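Local coordinates for proximal thread matrix protein 1 (Mytilus galloprovincialis, PDB 4CN9), which probably binds collagen as a matrix protein of the mussel byssus, through tandem von Willebrand factor type A domains, one carrying zinc in its MIDAS motif, at residues A[60-65]-A[133-138]; A[140-145]-A[171-176]; A[74-79]-A[226-231]. All coordinates share one frame; numbering follows the deposited sequence.

Contact 1: A[60-65]-A[133-138]; sequences FDDSSS and VPRNGG. With ZN (zinc ion), chain C.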
# COMPACT_ATOMS: atom_id res chain seq x y z
N PHE A 60 -9.68 -17.30 -3.31
CA PHE A 60 -10.08 -18.19 -2.23
C PHE A 60 -9.16 -19.42 -2.26
O PHE A 60 -9.25 -20.21 -3.19
CB PHE A 60 -11.55 -18.56 -2.52
CG PHE A 60 -12.24 -19.39 -1.47
CD1 PHE A 60 -11.93 -20.74 -1.28
CD2 PHE A 60 -13.25 -18.82 -0.70
CE1 PHE A 60 -12.60 -21.48 -0.33
CE2 PHE A 60 -13.92 -19.57 0.26
CZ PHE A 60 -13.61 -20.89 0.44
N ASP A 61 -8.27 -19.55 -1.27
CA ASP A 61 -7.35 -20.69 -1.14
C ASP A 61 -8.17 -21.97 -0.95
O ASP A 61 -8.96 -22.05 0.00
CB ASP A 61 -6.44 -20.42 0.07
CG ASP A 61 -5.35 -21.49 0.30
OD1 ASP A 61 -5.55 -22.70 0.03
OD2 ASP A 61 -4.28 -21.10 0.81
N ASP A 62 -8.03 -22.96 -1.85
CA ASP A 62 -8.68 -24.26 -1.64
C ASP A 62 -7.69 -25.41 -1.53
O ASP A 62 -7.94 -26.52 -1.98
CB ASP A 62 -9.82 -24.55 -2.65
CG ASP A 62 -9.35 -24.72 -4.10
OD1 ASP A 62 -8.18 -24.45 -4.44
OD2 ASP A 62 -10.20 -25.13 -4.92
N SER A 63 -6.56 -25.14 -0.87
CA SER A 63 -5.54 -26.15 -0.58
C SER A 63 -6.00 -27.15 0.48
O SER A 63 -6.82 -26.82 1.35
CB SER A 63 -4.23 -25.49 -0.12
OG SER A 63 -4.37 -24.79 1.12
N SER A 64 -5.45 -28.36 0.42
CA SER A 64 -5.85 -29.45 1.30
C SER A 64 -5.53 -29.17 2.77
O SER A 64 -6.18 -29.72 3.65
CB SER A 64 -5.16 -30.75 0.87
OG SER A 64 -3.76 -30.62 0.94
N SER A 65 -4.54 -28.33 3.02
CA SER A 65 -4.20 -27.94 4.40
C SER A 65 -5.41 -27.46 5.21
O SER A 65 -5.50 -27.70 6.41
CB SER A 65 -3.15 -26.82 4.37
OG SER A 65 -3.70 -25.64 3.84
N VAL A 133 -17.28 -25.84 -4.67
CA VAL A 133 -16.64 -27.08 -4.28
C VAL A 133 -15.12 -26.90 -4.21
O VAL A 133 -14.46 -26.81 -5.25
CB VAL A 133 -16.95 -28.19 -5.31
CG1 VAL A 133 -16.35 -29.52 -4.85
CG2 VAL A 133 -18.44 -28.30 -5.53
N PRO A 134 -14.55 -26.85 -2.99
CA PRO A 134 -13.10 -26.75 -2.86
C PRO A 134 -12.42 -27.97 -3.43
O PRO A 134 -12.93 -29.09 -3.29
CB PRO A 134 -12.88 -26.71 -1.34
CG PRO A 134 -14.16 -26.20 -0.80
CD PRO A 134 -15.20 -26.83 -1.67
N ARG A 135 -11.27 -27.77 -4.07
CA ARG A 135 -10.60 -28.85 -4.78
C ARG A 135 -9.55 -29.55 -3.93
O ARG A 135 -9.11 -30.65 -4.27
CB ARG A 135 -9.97 -28.30 -6.07
CG ARG A 135 -10.97 -27.74 -7.07
CD ARG A 135 -10.28 -26.93 -8.16
NE ARG A 135 -9.44 -25.89 -7.55
CZ ARG A 135 -8.30 -25.44 -8.06
NH1 ARG A 135 -7.86 -25.88 -9.23
NH2 ARG A 135 -7.61 -24.53 -7.40
N ASN A 136 -9.14 -28.92 -2.83
CA ASN A 136 -8.12 -29.47 -1.94
C ASN A 136 -6.81 -29.80 -2.65
O ASN A 136 -6.32 -30.93 -2.61
CB ASN A 136 -8.65 -30.68 -1.18
CG ASN A 136 -9.73 -30.30 -0.18
OD1 ASN A 136 -9.55 -29.36 0.59
ND2 ASN A 136 -10.86 -30.98 -0.23
N GLY A 137 -6.24 -28.79 -3.30
CA GLY A 137 -5.00 -28.97 -4.03
C GLY A 137 -3.80 -29.16 -3.13
O GLY A 137 -3.80 -28.73 -1.96
N GLY A 138 -2.77 -29.79 -3.67
CA GLY A 138 -1.57 -30.12 -2.92
C GLY A 138 -0.46 -29.08 -3.00
O GLY A 138 0.64 -29.33 -2.53
ZN ZN C . -2.78 -24.37 2.53
O HOH W 1 -2.25 -22.80 1.26
O HOH W 2 -2.04 -28.11 0.67
O HOH W 3 -1.54 -25.76 1.62
O HOH W 4 -1.13 -24.10 3.83
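Asp62 OD2 takes two N-H groups of Arg135 at once. Arg135 NE reaches Asp62 OD2 in the guanidinium plane at 2.8 Å, on the syn lone pair and nearly straight (167°), while the backbone N of Arg135 comes to the same OD2 from above the carboxylate plane, at 3.0 Å. The other oxygen, OD1, uses its syn lone pair for Arg135 NH2, so the salt bridge is side-on, one nitrogen to each oxygen, the two planes only 24° apart. A bend at chi3 (-54°) folds the arginine back over OD2, which also touches its CB and CG. Ser107 binds OD1 and Gln105 binds OD2, so each oxygen of this buried carboxylate has more than one partner.

Beyond Asp62 the backbones join. Gly137 N donates to Asp62 O at 3.1 Å, and Ser64 N to Gly137 O at 2.9 Å, a single bridge centred on Ser63 and Gly137. Ser63 OG binds zinc at 2.2 Å and Ser65 OG at 2.0 Å. Asp61 OD1 accepts Ser63 N, an Asx turn, and also Ser63 OG, while OD2 accepts from a zinc-bound water. This is the DxSxS motif of a MIDAS site. Asp61 works from the second shell, while the arginine clamp on Asp62 and the bridge to Gly137 probably fix the backbone that presents the two serine hydroxyls to the metal.

Contact 2: A[140-145]-A[171-176]; sequences TEIGTG and LMTDGK. With ZN (zinc ion), chain C.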
# COMPACT_ATOMS: atom_id res chain seq x y z
N THR A 140 0.19 -24.44 -3.34
CA THR A 140 -0.41 -23.11 -3.16
C THR A 140 0.20 -22.11 -4.15
O THR A 140 1.28 -21.58 -3.93
CB THR A 140 -0.21 -22.61 -1.71
OG1 THR A 140 -0.79 -23.55 -0.80
CG2 THR A 140 -0.86 -21.24 -1.49
N GLU A 141 -0.50 -21.86 -5.25
CA GLU A 141 0.02 -20.99 -6.30
C GLU A 141 -0.62 -19.61 -6.24
O GLU A 141 -1.50 -19.29 -7.05
CB GLU A 141 -0.23 -21.60 -7.68
CG GLU A 141 0.37 -22.96 -7.92
CD GLU A 141 -0.02 -23.52 -9.29
OE1 GLU A 141 0.04 -22.78 -10.29
OE2 GLU A 141 -0.41 -24.70 -9.38
N ILE A 142 -0.15 -18.79 -5.31
CA ILE A 142 -0.69 -17.46 -5.13
C ILE A 142 -0.49 -16.63 -6.41
O ILE A 142 -1.38 -15.91 -6.86
CB ILE A 142 -0.04 -16.75 -3.91
CG1 ILE A 142 -0.42 -17.51 -2.62
CG2 ILE A 142 -0.45 -15.29 -3.85
CD1 ILE A 142 0.04 -16.83 -1.31
N GLY A 143 0.70 -16.72 -6.99
CA GLY A 143 1.01 -15.93 -8.16
C GLY A 143 0.18 -16.33 -9.36
O GLY A 143 -0.25 -15.47 -10.13
N THR A 144 -0.06 -17.63 -9.53
CA THR A 144 -0.90 -18.11 -10.64
C THR A 144 -2.30 -17.57 -10.46
O THR A 144 -2.94 -17.17 -11.43
CB THR A 144 -0.92 -19.64 -10.74
OG1 THR A 144 0.43 -20.11 -10.85
CG2 THR A 144 -1.70 -20.11 -11.96
N GLY A 145 -2.78 -17.52 -9.22
CA GLY A 145 -4.08 -16.93 -8.92
C GLY A 145 -4.15 -15.47 -9.32
O GLY A 145 -5.11 -15.04 -9.97
N LEU A 171 -7.61 -11.42 -1.21
CA LEU A 171 -6.92 -12.71 -1.18
C LEU A 171 -7.00 -13.31 0.23
O LEU A 171 -6.74 -12.63 1.22
CB LEU A 171 -5.46 -12.52 -1.59
CG LEU A 171 -4.45 -13.64 -1.31
CD1 LEU A 171 -4.72 -14.81 -2.19
CD2 LEU A 171 -3.04 -13.13 -1.53
N MET A 172 -7.39 -14.58 0.30
CA MET A 172 -7.46 -15.32 1.55
C MET A 172 -6.61 -16.57 1.43
O MET A 172 -6.86 -17.40 0.57
CB MET A 172 -8.91 -15.73 1.85
CG MET A 172 -9.90 -14.56 1.91
SD MET A 172 -11.62 -15.15 2.00
CE MET A 172 -11.55 -16.01 3.55
N THR A 173 -5.61 -16.73 2.29
CA THR A 173 -4.75 -17.90 2.22
C THR A 173 -4.27 -18.41 3.58
O THR A 173 -4.16 -17.64 4.54
CB THR A 173 -3.54 -17.63 1.31
OG1 THR A 173 -2.76 -18.82 1.13
CG2 THR A 173 -2.69 -16.53 1.88
N ASP A 174 -4.02 -19.72 3.67
CA ASP A 174 -3.44 -20.29 4.87
C ASP A 174 -2.04 -20.82 4.58
O ASP A 174 -1.50 -21.63 5.36
CB ASP A 174 -4.33 -21.41 5.43
CG ASP A 174 -4.12 -22.76 4.74
OD1 ASP A 174 -3.80 -22.81 3.52
OD2 ASP A 174 -4.30 -23.78 5.44
N GLY A 175 -1.44 -20.37 3.49
CA GLY A 175 -0.17 -20.94 3.07
C GLY A 175 0.79 -19.95 2.44
O GLY A 175 0.49 -18.77 2.29
N LYS A 176 1.95 -20.45 2.07
CA LYS A 176 2.91 -19.62 1.35
C LYS A 176 2.99 -20.14 -0.07
O LYS A 176 2.77 -21.32 -0.32
CB LYS A 176 4.29 -19.65 2.02
CG LYS A 176 4.98 -20.99 1.97
CD LYS A 176 6.38 -20.88 2.58
CE LYS A 176 6.94 -22.26 2.91
NZ LYS A 176 8.27 -22.17 3.58
ZN ZN C . -2.78 -24.37 2.53
O HOH W 1 -2.25 -22.80 1.26
O HOH W 4 -1.13 -24.10 3.83
O HOH W 3 -1.54 -25.76 1.62
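Thr140 lays its CB and CG2 against the end of the 171-176 segment, with CB 3.5 Å from Lys176 O and the methyl CG2 4.0 Å from Thr173 OG1. The two threonine side chains cross at a slant. With CG2 trans to the backbone N and OG1 on the other branch (chi1 -58°), the methyl faces Thr173 while the hydroxyl reaches a zinc-bound water 2.6 Å from OG1. That OG1 lies 4.0 Å from the zinc, so threonine acts through water here.

Two residues on, where helix 142-153 begins, Ile142 covers the strand with both branches. Its CG2 meets Leu171 CD2 at 4.1 Å, the side chains crossing at about a right angle, and its CD1 approaches Thr173 CG2 and Gly175 O. Phe106 of strand 100-106 touches Thr140, Ile142, Leu171 and Thr173, joining the same apolar patch.

Where strand 166-173 ends, Gly175 N donates to Thr173 OG1 in an ST turn, and that OG1 is also hydrogen-bonded to Asp61. The turn carries Asp174, whose OD1 binds zinc at 2.1 Å and whose carbonyl O accepts from another zinc-bound water. Thr140 and Asp174 thus match the threonine and second aspartate of a MIDAS. With Asp174 the lone carboxylate bound directly to zinc and threonine one water away, the chemistry resembles the closed form of related A domains, and the direct carboxylate would probably temper the pull of the zinc on an acidic ligand.

Contact 3: A[74-79]-A[226-231]; sequences YQMMKD and SFSELS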
# COMPACT_ATOMS: atom_id res chain seq x y z
N TYR A 74 -13.85 -24.57 5.66
CA TYR A 74 -14.37 -24.03 4.39
C TYR A 74 -15.70 -23.33 4.59
O TYR A 74 -15.98 -22.31 3.95
CB TYR A 74 -14.52 -25.12 3.33
CG TYR A 74 -13.23 -25.50 2.64
CD1 TYR A 74 -12.39 -24.52 2.09
CD2 TYR A 74 -12.84 -26.83 2.54
CE1 TYR A 74 -11.20 -24.87 1.46
CE2 TYR A 74 -11.64 -27.19 1.92
CZ TYR A 74 -10.83 -26.20 1.38
OH TYR A 74 -9.65 -26.54 0.75
N GLN A 75 -16.55 -23.87 5.45
CA GLN A 75 -17.84 -23.23 5.71
C GLN A 75 -17.64 -21.84 6.32
O GLN A 75 -18.37 -20.90 5.98
CB GLN A 75 -18.73 -24.09 6.62
CG GLN A 75 -20.15 -23.58 6.70
CD GLN A 75 -20.76 -23.34 5.32
OE1 GLN A 75 -20.87 -24.26 4.51
NE2 GLN A 75 -21.12 -22.10 5.04
N MET A 76 -16.66 -21.71 7.20
CA MET A 76 -16.37 -20.43 7.84
C MET A 76 -15.80 -19.44 6.84
O MET A 76 -16.08 -18.24 6.92
CB MET A 76 -15.39 -20.63 9.01
CG MET A 76 -16.00 -21.42 10.16
SD MET A 76 -14.97 -21.53 11.64
CE MET A 76 -16.11 -22.38 12.73
N MET A 77 -15.01 -19.93 5.90
CA MET A 77 -14.49 -19.07 4.84
C MET A 77 -15.64 -18.60 3.98
O MET A 77 -15.72 -17.42 3.64
CB MET A 77 -13.47 -19.82 3.97
CG MET A 77 -12.17 -20.11 4.68
SD MET A 77 -11.03 -21.11 3.68
CE MET A 77 -10.59 -19.88 2.43
N LYS A 78 -16.55 -19.50 3.64
CA LYS A 78 -17.68 -19.15 2.80
C LYS A 78 -18.55 -18.10 3.47
O LYS A 78 -19.02 -17.15 2.83
CB LYS A 78 -18.51 -20.40 2.49
CG LYS A 78 -17.86 -21.33 1.50
CD LYS A 78 -18.68 -22.57 1.29
CE LYS A 78 -18.09 -23.41 0.17
NZ LYS A 78 -18.97 -24.53 -0.21
N ASP A 79 -18.79 -18.29 4.76
CA ASP A 79 -19.62 -17.37 5.53
C ASP A 79 -19.01 -15.98 5.56
O ASP A 79 -19.70 -14.97 5.42
CB ASP A 79 -19.85 -17.91 6.94
CG ASP A 79 -20.77 -19.13 6.95
OD1 ASP A 79 -21.41 -19.40 5.92
OD2 ASP A 79 -20.87 -19.81 7.99
N SER A 226 -7.00 -18.30 13.40
CA SER A 226 -7.88 -19.41 13.09
C SER A 226 -9.01 -18.95 12.19
O SER A 226 -9.37 -17.77 12.15
CB SER A 226 -8.47 -19.99 14.37
OG SER A 226 -9.10 -18.97 15.12
N PHE A 227 -9.58 -19.91 11.46
CA PHE A 227 -10.72 -19.64 10.61
C PHE A 227 -11.92 -19.21 11.45
O PHE A 227 -12.80 -18.51 10.97
CB PHE A 227 -11.06 -20.88 9.77
CG PHE A 227 -9.97 -21.26 8.79
CD1 PHE A 227 -8.94 -22.10 9.17
CD2 PHE A 227 -9.98 -20.75 7.50
CE1 PHE A 227 -7.94 -22.45 8.27
CE2 PHE A 227 -8.98 -21.09 6.59
CZ PHE A 227 -7.97 -21.93 6.98
N SER A 228 -11.93 -19.63 12.71
CA SER A 228 -13.01 -19.28 13.63
C SER A 228 -13.09 -17.79 13.90
O SER A 228 -14.16 -17.27 14.23
CB SER A 228 -12.85 -20.01 14.96
OG SER A 228 -12.71 -21.41 14.75
N GLU A 229 -11.97 -17.09 13.74
CA GLU A 229 -11.91 -15.67 14.05
C GLU A 229 -11.98 -14.76 12.82
O GLU A 229 -11.84 -13.55 12.94
CB GLU A 229 -10.65 -15.36 14.83
CG GLU A 229 -10.59 -16.04 16.18
CD GLU A 229 -9.33 -15.71 16.93
OE1 GLU A 229 -8.23 -15.89 16.35
OE2 GLU A 229 -9.42 -15.26 18.08
N LEU A 230 -12.23 -15.34 11.65
CA LEU A 230 -12.30 -14.54 10.43
C LEU A 230 -13.23 -13.36 10.58
O LEU A 230 -12.95 -12.28 10.08
CB LEU A 230 -12.79 -15.39 9.25
CG LEU A 230 -11.67 -15.91 8.37
CD1 LEU A 230 -12.24 -16.87 7.36
CD2 LEU A 230 -10.92 -14.75 7.69
N SER A 231 -14.35 -13.58 11.26
CA SER A 231 -15.39 -12.57 11.36
C SER A 231 -14.87 -11.31 12.05
O SER A 231 -15.41 -10.21 11.84
CB SER A 231 -16.61 -13.12 12.10
OG SER A 231 -16.25 -13.54 13.40
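Met77 leaves helix 73-85 with its CA 4.0 Å from Leu230 CD1. From CB the chain runs to CG, trans to the carbonyl carbon, and CG settles 3.6 Å from Phe227 CD2 and 4.2 Å from Leu230 CD1. The next atom, SD, carries on from CD2 to Phe227 CE2, also at 3.6 Å. It stands 4.7 Å from the ring centroid and 65° off the normal, an oblique Met-aromatic contact. A bend about CG-SD (chi3 70°) brings the methyl CE to Met172 of the central strand 166-173.

This is the layered build of a von Willebrand factor type A domain: helix 73-85 and the short 3-10 turn at 227-231, which leads toward helix 234-241, pack together on one face of the central sheet. Ile66 of helix 64-69 touches both Met77 and Phe227, and Phe227 in turn rests against the zinc ligand Asp174. An alanine in place of Met77 would probably open a gap between the helix and the 3-10 turn, leaving Phe227 CD2 and CE2 without their sulfur partner and Leu230 CD1 with less to pack on.

Nearer the surface Met76 takes a different course. Its extended side chain passes over the backbone of the turn, with CB near Phe227 O, SD 3.6 Å from Ser228 CA, and CE ending beside Ser228 OG.

Contacts 1 and 2 share one zinc ion and three of its waters: the first gives two serines, the second one aspartate, and their strands 54-61 and 166-173 are neighbours in the same sheet. Their chemistry differs. Contact 1, partly buried at the domain's metal-bearing end, relies on charge and backbone bonds; contact 2, mostly buried, relies on methyl groups. Contact 3 is also largely buried, with Met76 and Ser228 at its outer margin, and is made of sulfur and hydrocarbon. It reaches both others: Tyr74 OH is hydrogen-bonded to Asn136 OD1 of contact 1, and toward contact 2 it meets the metal site by packing alone.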